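Long-range contact in xyloglucan-specific endo-beta-1,4-glucanase BoGH5A (Bacteroides ovatus, PDB 3ZMR), which cleaves internal beta-1,4-glucosidic linkages in the backbone of xyloglucan, with retention of configuration, to release xyloglucan oligosaccharides: residues 171-176 and 209-214. Numbering follows the deposited sequence.
Sequences VRIPVA and LYVIIN
Val171 to Ile173 pair in parallel with Val211 to Ile213 as neighbouring strands of the closed eight-stranded barrel of this family 5 (beta/alpha)8 glycoside hydrolase, joined through helix 191-206 in a beta-alpha-beta crossover. Three backbone bonds zip the strands: Val171 N to Tyr210 O, Ile212 N to Val171 O, and Ile173 N to Ile212 O, the last 2.8 Å long and nearly straight at 172°. Branched aliphatic residues suit the face turned to the helices. Val171 CG1, placed between backbone N and carbonyl carbon (chi1 62°), meets Leu209 CD1 at 4.0 Å, while Ile173 CD1 lies 3.9 Å from Val211 CG1; helices 157-165 and 191-206 cover this layer. Arg172 and Ile212 face the barrel interior instead. The arginine is extended from CG to NE, carrying its guanidinium to Glu334 and to Glu395, the probable nucleophile; NH1 also bonds Asn127 and NH2 bonds Asn261, a substrate-binding residue, so the group is gripped beside the bound sugar. Its plane stands 79° from the Asn214 amide, and water 1, at the guanidinium edge, accepts from both Arg172 NH2 and Asn214 ND2. An amide suits this position because its ND2 also donates to His216, another substrate-binding residue, while its carbonyl oxygen takes the N-H of Val175, the next donor in the ladder after Ile173, in place of a backbone oxygen. A leucine in place of Asn214 would probably leave Val175 N without its acceptor and water 1 without one of its donors. Asn214 OD1 receives Val175 N at 3.0 Å, nearly in line with its own C=O.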
ATOM      1  N   VAL A 171       5.776  12.546  -7.770  1.00  8.54           N
ATOM      2  CA  VAL A 171       5.134  13.252  -6.653  1.00  7.66           C
ATOM      3  C   VAL A 171       3.996  12.378  -6.123  1.00  8.20           C
ATOM      4  O   VAL A 171       3.204  11.825  -6.904  1.00 10.79           O
ATOM      5  CB  VAL A 171       4.648  14.670  -7.023  1.00 12.75           C
ATOM      6  CG1 VAL A 171       3.592  14.685  -8.123  1.00 10.38           C
ATOM      7  CG2 VAL A 171       4.159  15.421  -5.799  1.00 17.94           C
ATOM      8  N   ARG A 172       3.968  12.188  -4.806  1.00  8.84           N
ATOM      9  CA  ARG A 172       2.818  11.603  -4.119  1.00  8.21           C
ATOM     10  C   ARG A 172       1.977  12.737  -3.560  1.00  7.96           C
ATOM     11  O   ARG A 172       2.498  13.655  -2.904  1.00  8.58           O
ATOM     12  CB  ARG A 172       3.290  10.669  -2.998  1.00 12.14           C
ATOM     13  CG  ARG A 172       2.180  10.027  -2.174  1.00  9.05           C
ATOM     14  CD  ARG A 172       2.738   8.943  -1.297  1.00  9.76           C
ATOM     15  NE  ARG A 172       1.813   8.247  -0.415  1.00  9.35           N
ATOM     16  CZ  ARG A 172       1.612   8.549   0.871  1.00  8.93           C
ATOM     17  NH1 ARG A 172       2.156   9.621   1.424  1.00  8.50           N
ATOM     18  NH2 ARG A 172       0.854   7.771   1.632  1.00  9.09           N
ATOM     19  N   ILE A 173       0.690  12.698  -3.904  1.00  7.57           N
ATOM     20  CA  ILE A 173      -0.324  13.676  -3.517  1.00  7.94           C
ATOM     21  C   ILE A 173      -1.319  12.958  -2.612  1.00  7.31           C
ATOM     22  O   ILE A 173      -2.251  12.306  -3.101  1.00  8.33           O
ATOM     23  CB  ILE A 173      -1.021  14.302  -4.734  1.00  9.03           C
ATOM     24  CG1 ILE A 173      -0.005  14.903  -5.699  1.00 10.07           C
ATOM     25  CG2 ILE A 173      -2.045  15.344  -4.297  1.00  8.49           C
ATOM     26  CD1 ILE A 173      -0.593  15.534  -6.954  1.00 10.70           C
ATOM     27  N   PRO A 174      -1.135  13.030  -1.283  1.00  7.32           N
ATOM     28  CA  PRO A 174      -2.168  12.530  -0.379  1.00  6.47           C
ATOM     29  C   PRO A 174      -3.480  13.304  -0.604  1.00  7.99           C
ATOM     30  O   PRO A 174      -3.444  14.532  -0.837  1.00  8.48           O
ATOM     31  CB  PRO A 174      -1.583  12.854   1.009  1.00  9.12           C
ATOM     32  CG  PRO A 174      -0.123  12.867   0.812  1.00  8.96           C
ATOM     33  CD  PRO A 174       0.056  13.487  -0.525  1.00  7.68           C
ATOM     34  N   VAL A 175      -4.607  12.609  -0.577  1.00  7.03           N
ATOM     35  CA  VAL A 175      -5.904  13.248  -0.787  1.00  7.44           C
ATOM     36  C   VAL A 175      -6.916  12.751   0.243  1.00  8.08           C
ATOM     37  O   VAL A 175      -6.998  11.554   0.562  1.00  8.20           O
ATOM     38  CB  VAL A 175      -6.476  12.967  -2.195  1.00  7.99           C
ATOM     39  CG1 VAL A 175      -7.701  13.847  -2.483  1.00  9.64           C
ATOM     40  CG2 VAL A 175      -5.433  13.212  -3.266  1.00  9.14           C
ATOM     41  N   ALA A 176      -7.710  13.704   0.736  1.00  8.67           N
ATOM     42  CA  ALA A 176      -8.879  13.428   1.555  1.00  8.92           C
ATOM     43  C   ALA A 176     -10.088  13.755   0.666  1.00  7.33           C
ATOM     44  O   ALA A 176     -10.025  14.639  -0.210  1.00  9.50           O
ATOM     45  CB  ALA A 176      -8.907  14.351   2.764  1.00 10.26           C
ATOM     46  N   LEU A 209       5.998  14.828 -14.332  1.00 12.17           N
ATOM     47  CA  LEU A 209       6.125  13.918 -13.184  1.00  9.24           C
ATOM     48  C   LEU A 209       5.235  12.671 -13.266  1.00  8.60           C
ATOM     49  O   LEU A 209       4.136  12.717 -13.828  1.00 11.22           O
ATOM     50  CB  LEU A 209       5.754  14.690 -11.920  1.00  9.65           C
ATOM     51  CG  LEU A 209       6.651  15.888 -11.588  1.00 10.33           C
ATOM     52  CD1 LEU A 209       5.966  16.748 -10.539  1.00 11.57           C
ATOM     53  CD2 LEU A 209       8.014  15.385 -11.090  1.00 12.14           C
ATOM     54  N   TYR A 210       5.697  11.568 -12.676  1.00  8.26           N
ATOM     55  CA  TYR A 210       4.788  10.518 -12.210  1.00  8.59           C
ATOM     56  C   TYR A 210       3.991  11.055 -11.051  1.00  8.46           C
ATOM     57  O   TYR A 210       4.525  11.797 -10.221  1.00  8.78           O
ATOM     58  CB  TYR A 210       5.539   9.256 -11.790  1.00  9.85           C
ATOM     59  CG  TYR A 210       6.123   8.450 -12.933  1.00 10.72           C
ATOM     60  CD1 TYR A 210       5.402   7.432 -13.523  1.00 10.52           C
ATOM     61  CD2 TYR A 210       7.418   8.679 -13.378  1.00 12.28           C
ATOM     62  CE1 TYR A 210       5.931   6.674 -14.548  1.00 11.04           C
ATOM     63  CE2 TYR A 210       7.944   7.950 -14.421  1.00 11.95           C
ATOM     64  CZ  TYR A 210       7.179   6.948 -15.011  1.00 11.30           C
ATOM     65  OH  TYR A 210       7.701   6.192 -16.043  1.00 14.54           O
ATOM     66  N   VAL A 211       2.721  10.652 -10.962  1.00  9.66           N
ATOM     67  CA  VAL A 211       1.810  11.134  -9.924  1.00  8.51           C
ATOM     68  C   VAL A 211       1.150   9.953  -9.236  1.00  7.70           C
ATOM     69  O   VAL A 211       0.653   9.062  -9.916  1.00  8.94           O
ATOM     70  CB  VAL A 211       0.740  12.085 -10.474  1.00  9.56           C
ATOM     71  CG1 VAL A 211      -0.214  12.510  -9.373  1.00 10.98           C
ATOM     72  CG2 VAL A 211       1.430  13.284 -11.159  1.00 14.38           C
ATOM     73  N   ILE A 212       1.162   9.939  -7.916  1.00  7.30           N
ATOM     74  CA  ILE A 212       0.454   8.994  -7.092  1.00  6.68           C
ATOM     75  C   ILE A 212      -0.633   9.729  -6.301  1.00  8.11           C
ATOM     76  O   ILE A 212      -0.322  10.714  -5.604  1.00  8.54           O
ATOM     77  CB  ILE A 212       1.398   8.287  -6.098  1.00  8.59           C
ATOM     78  CG1 ILE A 212       2.497   7.484  -6.791  1.00  8.76           C
ATOM     79  CG2 ILE A 212       0.604   7.393  -5.154  1.00  9.09           C
ATOM     80  CD1 ILE A 212       3.702   7.184  -5.917  1.00 10.24           C
ATOM     81  N   ILE A 213      -1.888   9.307  -6.411  1.00  9.28           N
ATOM     82  CA  ILE A 213      -2.977   9.803  -5.545  1.00 10.45           C
ATOM     83  C   ILE A 213      -3.478   8.667  -4.667  1.00  7.33           C
ATOM     84  O   ILE A 213      -3.502   7.506  -5.097  1.00  9.24           O
ATOM     85  CB  ILE A 213      -4.135  10.439  -6.329  1.00  8.10           C
ATOM     86  CG1 ILE A 213      -4.751   9.472  -7.342  1.00  9.14           C
ATOM     87  CG2 ILE A 213      -3.658  11.726  -6.993  1.00 10.47           C
ATOM     88  CD1 ILE A 213      -5.989  10.021  -8.023  1.00 14.32           C
ATOM     89  N   ASN A 214      -3.883   8.980  -3.450  1.00  9.63           N
ATOM     90  CA  ASN A 214      -4.403   7.993  -2.523  1.00  7.96           C
ATOM     91  C   ASN A 214      -5.730   8.442  -1.913  1.00  8.73           C
ATOM     92  O   ASN A 214      -6.313   9.453  -2.312  1.00 10.45           O
ATOM     93  CB  ASN A 214      -3.365   7.628  -1.471  1.00  8.73           C
ATOM     94  CG  ASN A 214      -3.239   8.650  -0.359  1.00  9.40           C
ATOM     95  OD1 ASN A 214      -3.892   9.699  -0.364  1.00  8.94           O
ATOM     96  ND2 ASN A 214      -2.338   8.388   0.561  1.00  9.42           N
TER
HETATM   97  O   HOH W   1      -0.668   5.729   0.244  1.00  9.43           O